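Local coordinates for protein Alpha/beta fold hydrolase (Pseudomonas aeruginosa, PDB 6I8W) that acts as a membrane-anchored phospholipase A and bacterial virulence factor, probably hydrolysing ester bonds of membrane phospholipids, at residues V112-A123 and H141-H150. Residues are numbered along the deposited sequence; the frame is centred on the assembly and turned at random.
Sequences VGTQAERVANFA and HIAALYAARH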
loop_
_atom_site.group_PDB
_atom_site.type_symbol
_atom_site.label_atom_id
_atom_site.label_comp_id
_atom_site.label_asym_id
_atom_site.label_seq_id
_atom_site.Cartn_x
_atom_site.Cartn_y
_atom_site.Cartn_z
ATOM N N VAL A 112 -6.955 7.737 -9.255
ATOM C CA VAL A 112 -6.274 6.468 -9.525
ATOM C C VAL A 112 -5.874 6.343 -10.999
ATOM O O VAL A 112 -4.949 5.607 -11.341
ATOM C CB VAL A 112 -7.146 5.267 -9.117
ATOM C CG1 VAL A 112 -7.287 5.211 -7.606
ATOM C CG2 VAL A 112 -8.520 5.335 -9.797
ATOM N N GLY A 113 -6.585 7.051 -11.872
ATOM C CA GLY A 113 -6.249 7.060 -13.286
ATOM C C GLY A 113 -4.914 7.737 -13.569
ATOM O O GLY A 113 -4.053 7.184 -14.252
ATOM N N THR A 114 -4.740 8.937 -13.028
ATOM C CA THR A 114 -3.469 9.647 -13.107
ATOM C C THR A 114 -2.355 8.832 -12.413
ATOM O O THR A 114 -1.246 8.700 -12.925
ATOM C CB THR A 114 -3.590 11.048 -12.468
ATOM O OG1 THR A 114 -4.678 11.749 -13.074
ATOM C CG2 THR A 114 -2.309 11.848 -12.636
ATOM N N GLN A 115 -2.661 8.264 -11.254
ATOM C CA GLN A 115 -1.659 7.474 -10.535
ATOM C C GLN A 115 -1.227 6.237 -11.346
ATOM O O GLN A 115 -0.048 5.908 -11.385
ATOM C CB GLN A 115 -2.199 7.058 -9.165
ATOM C CG GLN A 115 -2.360 8.214 -8.174
ATOM C CD GLN A 115 -1.027 8.636 -7.540
ATOM O OE1 GLN A 115 -0.031 8.855 -8.228
ATOM N NE2 GLN A 115 -1.008 8.718 -6.223
ATOM N N ALA A 116 -2.165 5.581 -12.028
ATOM C CA ALA A 116 -1.817 4.405 -12.834
ATOM C C ALA A 116 -0.836 4.771 -13.957
ATOM O O ALA A 116 0.057 3.995 -14.286
ATOM C CB ALA A 116 -3.070 3.749 -13.412
ATOM N N GLU A 117 -0.983 5.958 -14.539
ATOM C CA GLU A 117 -0.029 6.385 -15.558
ATOM C C GLU A 117 1.355 6.690 -14.960
ATOM O O GLU A 117 2.376 6.394 -15.577
ATOM C CB GLU A 117 -0.556 7.604 -16.316
ATOM C CG GLU A 117 -1.767 7.275 -17.151
ATOM C CD GLU A 117 -1.612 5.949 -17.884
ATOM O OE1 GLU A 117 -0.652 5.803 -18.673
ATOM O OE2 GLU A 117 -2.444 5.045 -17.651
ATOM N N ARG A 118 1.392 7.271 -13.765
ATOM C CA ARG A 118 2.665 7.503 -13.086
ATOM C C ARG A 118 3.388 6.172 -12.801
ATOM O O ARG A 118 4.613 6.085 -12.914
ATOM C CB ARG A 118 2.450 8.287 -11.776
ATOM C CG ARG A 118 1.869 9.722 -11.969
ATOM C CD ARG A 118 1.933 10.537 -10.664
ATOM N NE ARG A 118 1.420 11.896 -10.840
ATOM C CZ ARG A 118 0.307 12.362 -10.279
ATOM N NH1 ARG A 118 -0.420 11.572 -9.496
ATOM N NH2 ARG A 118 -0.081 13.622 -10.502
ATOM N N VAL A 119 2.634 5.144 -12.420
ATOM C CA VAL A 119 3.239 3.849 -12.105
ATOM C C VAL A 119 3.834 3.227 -13.371
ATOM O O VAL A 119 4.935 2.673 -13.344
ATOM C CB VAL A 119 2.231 2.871 -11.474
ATOM C CG1 VAL A 119 2.874 1.502 -11.290
ATOM C CG2 VAL A 119 1.729 3.391 -10.135
ATOM N N ALA A 120 3.118 3.338 -14.485
ATOM C CA ALA A 120 3.641 2.853 -15.759
ATOM C C ALA A 120 4.901 3.623 -16.169
ATOM O O ALA A 120 5.873 3.030 -16.629
ATOM C CB ALA A 120 2.591 2.955 -16.839
ATOM N N ASN A 121 4.880 4.942 -16.004
ATOM C CA ASN A 121 6.061 5.755 -16.280
ATOM C C ASN A 121 7.225 5.388 -15.341
ATOM O O ASN A 121 8.393 5.426 -15.739
ATOM C CB ASN A 121 5.739 7.251 -16.134
ATOM C CG ASN A 121 4.789 7.761 -17.209
ATOM O OD1 ASN A 121 4.632 7.144 -18.256
ATOM N ND2 ASN A 121 4.145 8.897 -16.940
ATOM N N PHE A 122 6.898 5.060 -14.097
ATOM C CA PHE A 122 7.899 4.609 -13.126
ATOM C C PHE A 122 8.546 3.280 -13.552
ATOM O O PHE A 122 9.759 3.117 -13.463
ATOM C CB PHE A 122 7.269 4.469 -11.730
ATOM C CG PHE A 122 8.124 3.691 -10.731
ATOM C CD1 PHE A 122 9.158 4.308 -10.032
ATOM C CD2 PHE A 122 7.865 2.353 -10.475
ATOM C CE1 PHE A 122 9.927 3.586 -9.097
ATOM C CE2 PHE A 122 8.635 1.626 -9.550
ATOM C CZ PHE A 122 9.658 2.242 -8.869
ATOM N N ALA A 123 7.738 2.331 -14.003
ATOM C CA ALA A 123 8.289 1.057 -14.451
ATOM C C ALA A 123 9.283 1.292 -15.596
ATOM O O ALA A 123 10.383 0.737 -15.588
ATOM C CB ALA A 123 7.169 0.093 -14.879
ATOM N N HIS A 141 -6.774 -0.692 -6.959
ATOM C CA HIS A 141 -7.595 0.070 -7.900
ATOM C C HIS A 141 -6.702 0.578 -9.042
ATOM O O HIS A 141 -7.021 0.427 -10.225
ATOM C CB HIS A 141 -8.293 1.232 -7.176
ATOM C CG HIS A 141 -9.397 1.875 -7.962
ATOM N ND1 HIS A 141 -10.232 2.833 -7.424
ATOM C CD2 HIS A 141 -9.810 1.691 -9.238
ATOM C CE1 HIS A 141 -11.112 3.213 -8.338
ATOM N NE2 HIS A 141 -10.874 2.539 -9.448
ATOM N N ILE A 142 -5.566 1.152 -8.659
ATOM C CA ILE A 142 -4.547 1.639 -9.588
ATOM C C ILE A 142 -3.933 0.511 -10.444
ATOM O O ILE A 142 -3.764 0.659 -11.654
ATOM C CB ILE A 142 -3.422 2.354 -8.798
ATOM C CG1 ILE A 142 -3.939 3.684 -8.216
ATOM C CG2 ILE A 142 -2.177 2.555 -9.664
ATOM C CD1 ILE A 142 -3.054 4.227 -7.072
ATOM N N ALA A 143 -3.591 -0.608 -9.809
ATOM C CA ALA A 143 -3.003 -1.745 -10.527
ATOM C C ALA A 143 -3.957 -2.290 -11.586
ATOM O O ALA A 143 -3.542 -2.664 -12.678
ATOM C CB ALA A 143 -2.633 -2.858 -9.563
ATOM N N ALA A 144 -5.237 -2.367 -11.248
ATOM C CA ALA A 144 -6.211 -2.877 -12.209
ATOM C C ALA A 144 -6.262 -1.982 -13.450
ATOM O O ALA A 144 -6.336 -2.482 -14.570
ATOM C CB ALA A 144 -7.588 -2.993 -11.575
ATOM N N LEU A 145 -6.191 -0.664 -13.260
ATOM C CA LEU A 145 -6.244 0.250 -14.408
ATOM C C LEU A 145 -4.987 0.145 -15.272
ATOM O O LEU A 145 -5.061 0.212 -16.495
ATOM C CB LEU A 145 -6.448 1.699 -13.958
ATOM C CG LEU A 145 -7.835 1.999 -13.398
ATOM C CD1 LEU A 145 -7.884 3.431 -12.869
ATOM C CD2 LEU A 145 -8.922 1.751 -14.450
ATOM N N TYR A 146 -3.836 -0.009 -14.630
ATOM C CA TYR A 146 -2.587 -0.248 -15.345
ATOM C C TYR A 146 -2.742 -1.486 -16.241
ATOM O O TYR A 146 -2.441 -1.439 -17.440
ATOM C CB TYR A 146 -1.444 -0.417 -14.326
ATOM C CG TYR A 146 -0.012 -0.499 -14.846
ATOM C CD1 TYR A 146 0.279 -0.709 -16.186
ATOM C CD2 TYR A 146 1.055 -0.397 -13.963
ATOM C CE1 TYR A 146 1.598 -0.799 -16.632
ATOM C CE2 TYR A 146 2.366 -0.479 -14.397
ATOM C CZ TYR A 146 2.633 -0.688 -15.728
ATOM O OH TYR A 146 3.946 -0.770 -16.142
ATOM N N ALA A 147 -3.223 -2.583 -15.658
ATOM C CA ALA A 147 -3.405 -3.835 -16.396
ATOM C C ALA A 147 -4.402 -3.697 -17.547
ATOM O O ALA A 147 -4.249 -4.345 -18.585
ATOM C CB ALA A 147 -3.848 -4.963 -15.447
ATOM N N ALA A 148 -5.429 -2.868 -17.365
ATOM C CA ALA A 148 -6.448 -2.693 -18.399
ATOM C C ALA A 148 -5.925 -1.804 -19.515
ATOM O O ALA A 148 -6.289 -1.965 -20.676
ATOM C CB ALA A 148 -7.725 -2.109 -17.808
ATOM N N ARG A 149 -5.063 -0.858 -19.151
ATOM C CA ARG A 149 -4.550 0.128 -20.102
ATOM C C ARG A 149 -3.292 -0.321 -20.836
ATOM O O ARG A 149 -3.051 0.082 -21.965
ATOM C CB ARG A 149 -4.266 1.446 -19.387
ATOM C CG ARG A 149 -5.508 2.168 -18.918
ATOM C CD ARG A 149 -5.129 3.305 -17.998
ATOM N NE ARG A 149 -6.281 4.105 -17.598
ATOM C CZ ARG A 149 -6.198 5.156 -16.793
ATOM N NH1 ARG A 149 -5.016 5.514 -16.298
ATOM N NH2 ARG A 149 -7.288 5.842 -16.475
ATOM N N HIS A 150 -2.493 -1.169 -20.202
ATOM C CA HIS A 150 -1.231 -1.588 -20.799
ATOM C C HIS A 150 -1.082 -3.092 -20.758
ATOM O O HIS A 150 -0.184 -3.595 -20.093
ATOM C CB HIS A 150 -0.045 -0.935 -20.076
ATOM C CG HIS A 150 -0.077 0.562 -20.083
ATOM N ND1 HIS A 150 0.251 1.309 -21.194
ATOM C CD2 HIS A 150 -0.405 1.452 -19.117
ATOM C CE1 HIS A 150 0.132 2.594 -20.910
ATOM N NE2 HIS A 150 -0.267 2.707 -19.659
#
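Ala116 and Ile142 interlock where the helical segments 112-123 and 141-149 cross at -66°, with axes 8.4 Å apart. The Ala116 methyl is a knob among Ile142, Leu145, Tyr146 and Arg149. Ile142 fits in return among Val112, Gln115, Ala116 and Val119, with its CD1 3.6 Å from Gln115 CB. Val112 CG2 sits over the centre of the His141 ring, a CH-pi contact 3.6 Å from the centroid. Tyr146 CG lies anti to its backbone N (chi1 -172°), which carries the ring toward Val119 and Ala120. Ala120 CB then covers one ring face, and Ala123 CB meets the hydroxyl, which is hydrogen-bonded to Gln153.

By contrast with this tightly packed side, the side at Arg149, Glu117 and His150 is polar and more open to solvent. The extended Arg149 reaches Gly113 O through NH1 at 2.8 Å, with Gly113 O in the guanidinium plane. Arg149 NH1 also forms a salt bridge to Glu117 OE2 at 2.9 Å, on the anti lone pair. Glu117 OE1 takes a longer bond from His150 NE2 (3.3 Å), straight at 163° and in the ring plane.

Val119 also packs on strand 64-68. Helix 138-149 leaves the probable nucleophile elbow (Gly135, Ser137, Gly139). Its packing on helix 112-125 beside the central sheet is typical of the alpha/beta hydrolase fold.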